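Local coordinates for protein ubiquitin-conjugating enzyme (Plasmodium vivax, PDB 2FO3) that probably acts as an E2 enzyme, its ubiquitin-conjugating (UBC) domain carrying activated ubiquitin as a thioester and passing it on toward target proteins, at residues H16-N21 with R36-K41. Numbering follows the deposited sequence.
Sequences HNFLNN and RIWIVK
Phe18 carries the helix side of this contact alone, its ring reaching Trp38 and Val40 on the strand. The aromatic part is an offset edge-to-face pair: the six-membered ring of Trp38 turns its edge toward the face of Phe18, with centroids 5.9 Å apart and planes at 74°. The offset shows in the atoms that meet, since Trp38 CZ3 lies 4.1 Å from Phe18 CD1 and 4.2 Å from Phe18 CB, near the root of the ring instead of over its middle. The two side chains run past one another in opposite senses.

The aliphatic part lies at the far end of the same ring. Phe18 and Val40 come at each other from opposite directions, and Phe18 CZ sits 3.7 Å from Val40 CG2 and 3.9 Å from Val40 CG1, touching both methyls. With CG of Phe18 anti to the backbone N (chi1 -158°), the ring extends from the helix toward the sheet, spanning a CA separation of 10.1 Å between Phe18 and Val40. Every contact between the two segments is carbon to carbon, no hydrogen bond crosses, and the three touching residues are buried, so the contact is hydrophobic.

In the UBC fold this joins the N-terminal helix 10-20 to strand 37-43 of the antiparallel sheet. Leu28 of the neighbouring strand 26-30 touches both Phe18 and Trp38, while helix 105-116 adds Val109 against Phe18 and Ile105 against Trp38.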
loop_
_atom_site.group_PDB
_atom_site.type_symbol
_atom_site.label_atom_id
_atom_site.label_comp_id
_atom_site.label_asym_id
_atom_site.label_seq_id
_atom_site.Cartn_x
_atom_site.Cartn_y
_atom_site.Cartn_z
ATOM N N HIS A 16 -2.307 10.843 -9.345
ATOM C CA HIS A 16 -2.647 12.216 -8.930
ATOM C C HIS A 16 -3.116 12.251 -7.493
ATOM O O HIS A 16 -2.662 13.066 -6.698
ATOM C CB HIS A 16 -3.741 12.811 -9.847
ATOM C CG HIS A 16 -4.352 14.071 -9.305
ATOM N ND1 HIS A 16 -3.626 15.228 -9.103
ATOM C CD2 HIS A 16 -5.624 14.356 -8.924
ATOM C CE1 HIS A 16 -4.425 16.172 -8.625
ATOM N NE2 HIS A 16 -5.639 15.666 -8.497
ATOM N N ASN A 17 -4.049 11.361 -7.145
ATOM C CA ASN A 17 -4.587 11.383 -5.784
ATOM C C ASN A 17 -3.554 11.145 -4.718
ATOM O O ASN A 17 -3.538 11.848 -3.690
ATOM C CB ASN A 17 -5.741 10.383 -5.629
ATOM C CG ASN A 17 -6.283 10.374 -4.231
ATOM O OD1 ASN A 17 -6.082 9.421 -3.473
ATOM N ND2 ASN A 17 -6.915 11.462 -3.847
ATOM N N PHE A 18 -2.686 10.156 -4.958
ATOM C CA PHE A 18 -1.638 9.792 -4.037
ATOM C C PHE A 18 -0.604 10.923 -3.913
ATOM O O PHE A 18 -0.195 11.262 -2.817
ATOM C CB PHE A 18 -0.949 8.514 -4.485
ATOM C CG PHE A 18 -0.253 7.794 -3.374
ATOM C CD1 PHE A 18 -0.832 6.659 -2.800
ATOM C CD2 PHE A 18 0.974 8.239 -2.892
ATOM C CE1 PHE A 18 -0.180 5.976 -1.775
ATOM C CE2 PHE A 18 1.641 7.574 -1.838
ATOM C CZ PHE A 18 1.080 6.445 -1.290
ATOM N N LEU A 19 -0.194 11.502 -5.040
ATOM C CA LEU A 19 0.832 12.575 -4.995
ATOM C C LEU A 19 0.285 13.805 -4.336
ATOM O O LEU A 19 0.989 14.482 -3.605
ATOM C CB LEU A 19 1.320 12.931 -6.387
ATOM C CG LEU A 19 2.099 11.811 -7.074
ATOM C CD1 LEU A 19 2.424 12.211 -8.523
ATOM C CD2 LEU A 19 3.380 11.408 -6.274
ATOM N N ASN A 20 -0.983 14.096 -4.607
ATOM C CA ASN A 20 -1.630 15.272 -4.014
ATOM C C ASN A 20 -2.034 15.060 -2.546
ATOM O O ASN A 20 -1.910 15.972 -1.707
ATOM C CB ASN A 20 -2.817 15.696 -4.869
ATOM C CG ASN A 20 -2.801 17.162 -5.180
ATOM O OD1 ASN A 20 -3.851 17.808 -5.207
ATOM N ND2 ASN A 20 -1.593 17.715 -5.419
ATOM N N ASN A 21 -2.446 13.837 -2.218
ATOM C CA ASN A 21 -2.884 13.514 -0.873
ATOM C C ASN A 21 -2.236 12.207 -0.402
ATOM O O ASN A 21 -2.927 11.173 -0.284
ATOM C CB ASN A 21 -4.434 13.446 -0.836
ATOM C CG ASN A 21 -4.994 12.977 0.525
ATOM O OD1 ASN A 21 -4.397 13.198 1.590
ATOM N ND2 ASN A 21 -6.162 12.323 0.481
ATOM N N ARG A 36 2.349 -0.287 -14.084
ATOM C CA ARG A 36 1.445 -1.052 -13.209
ATOM C C ARG A 36 2.059 -1.438 -11.859
ATOM O O ARG A 36 1.436 -2.159 -11.071
ATOM C CB ARG A 36 0.884 -2.272 -13.971
ATOM C CG ARG A 36 0.096 -1.850 -15.179
ATOM C CD ARG A 36 -0.788 -2.932 -15.716
ATOM N NE ARG A 36 -1.862 -2.328 -16.506
ATOM C CZ ARG A 36 -3.108 -2.098 -16.059
ATOM N NH1 ARG A 36 -3.474 -2.447 -14.827
ATOM N NH2 ARG A 36 -4.010 -1.532 -16.864
ATOM N N ILE A 37 3.266 -0.943 -11.570
ATOM C CA ILE A 37 3.911 -1.214 -10.274
ATOM C C ILE A 37 4.337 0.089 -9.554
ATOM O O ILE A 37 5.040 0.936 -10.142
ATOM C CB ILE A 37 5.159 -2.167 -10.404
ATOM C CG1 ILE A 37 4.744 -3.564 -10.853
ATOM C CG2 ILE A 37 5.922 -2.235 -9.101
ATOM C CD1 ILE A 37 5.906 -4.549 -11.010
ATOM N N TRP A 38 3.917 0.222 -8.296
ATOM C CA TRP A 38 4.330 1.313 -7.407
ATOM C C TRP A 38 5.071 0.743 -6.213
ATOM O O TRP A 38 4.837 -0.387 -5.816
ATOM C CB TRP A 38 3.114 2.105 -6.874
ATOM C CG TRP A 38 2.276 2.850 -7.864
ATOM C CD1 TRP A 38 2.481 2.973 -9.237
ATOM C CD2 TRP A 38 1.125 3.663 -7.559
ATOM N NE1 TRP A 38 1.501 3.768 -9.771
ATOM C CE2 TRP A 38 0.671 4.217 -8.773
ATOM C CE3 TRP A 38 0.441 3.981 -6.365
ATOM C CZ2 TRP A 38 -0.474 5.056 -8.847
ATOM C CZ3 TRP A 38 -0.702 4.812 -6.429
ATOM C CH2 TRP A 38 -1.139 5.343 -7.675
ATOM N N ILE A 39 5.932 1.543 -5.608
ATOM C CA ILE A 39 6.564 1.191 -4.350
ATOM C C ILE A 39 6.348 2.358 -3.417
ATOM O O ILE A 39 6.802 3.484 -3.679
ATOM C CB ILE A 39 8.104 0.946 -4.437
ATOM C CG1 ILE A 39 8.488 0.040 -5.614
ATOM C CG2 ILE A 39 8.658 0.420 -3.091
ATOM C CD1 ILE A 39 8.074 -1.358 -5.449
ATOM N N VAL A 40 5.647 2.082 -2.335
ATOM C CA VAL A 40 5.389 3.078 -1.308
ATOM C C VAL A 40 6.343 2.897 -0.115
ATOM O O VAL A 40 6.477 1.790 0.451
ATOM C CB VAL A 40 3.884 3.036 -0.872
ATOM C CG1 VAL A 40 3.615 3.970 0.322
ATOM C CG2 VAL A 40 3.006 3.396 -2.029
ATOM N N LYS A 41 7.019 3.979 0.260
ATOM C CA LYS A 41 7.879 3.998 1.447
ATOM C C LYS A 41 7.116 4.567 2.646
ATOM O O LYS A 41 6.599 5.679 2.588
ATOM C CB LYS A 41 9.155 4.833 1.171
ATOM C CG LYS A 41 10.076 5.002 2.385
ATOM C CD LYS A 41 11.388 5.668 1.984
ATOM C CE LYS A 41 12.164 6.140 3.231
ATOM N NZ LYS A 41 13.616 6.502 2.953
#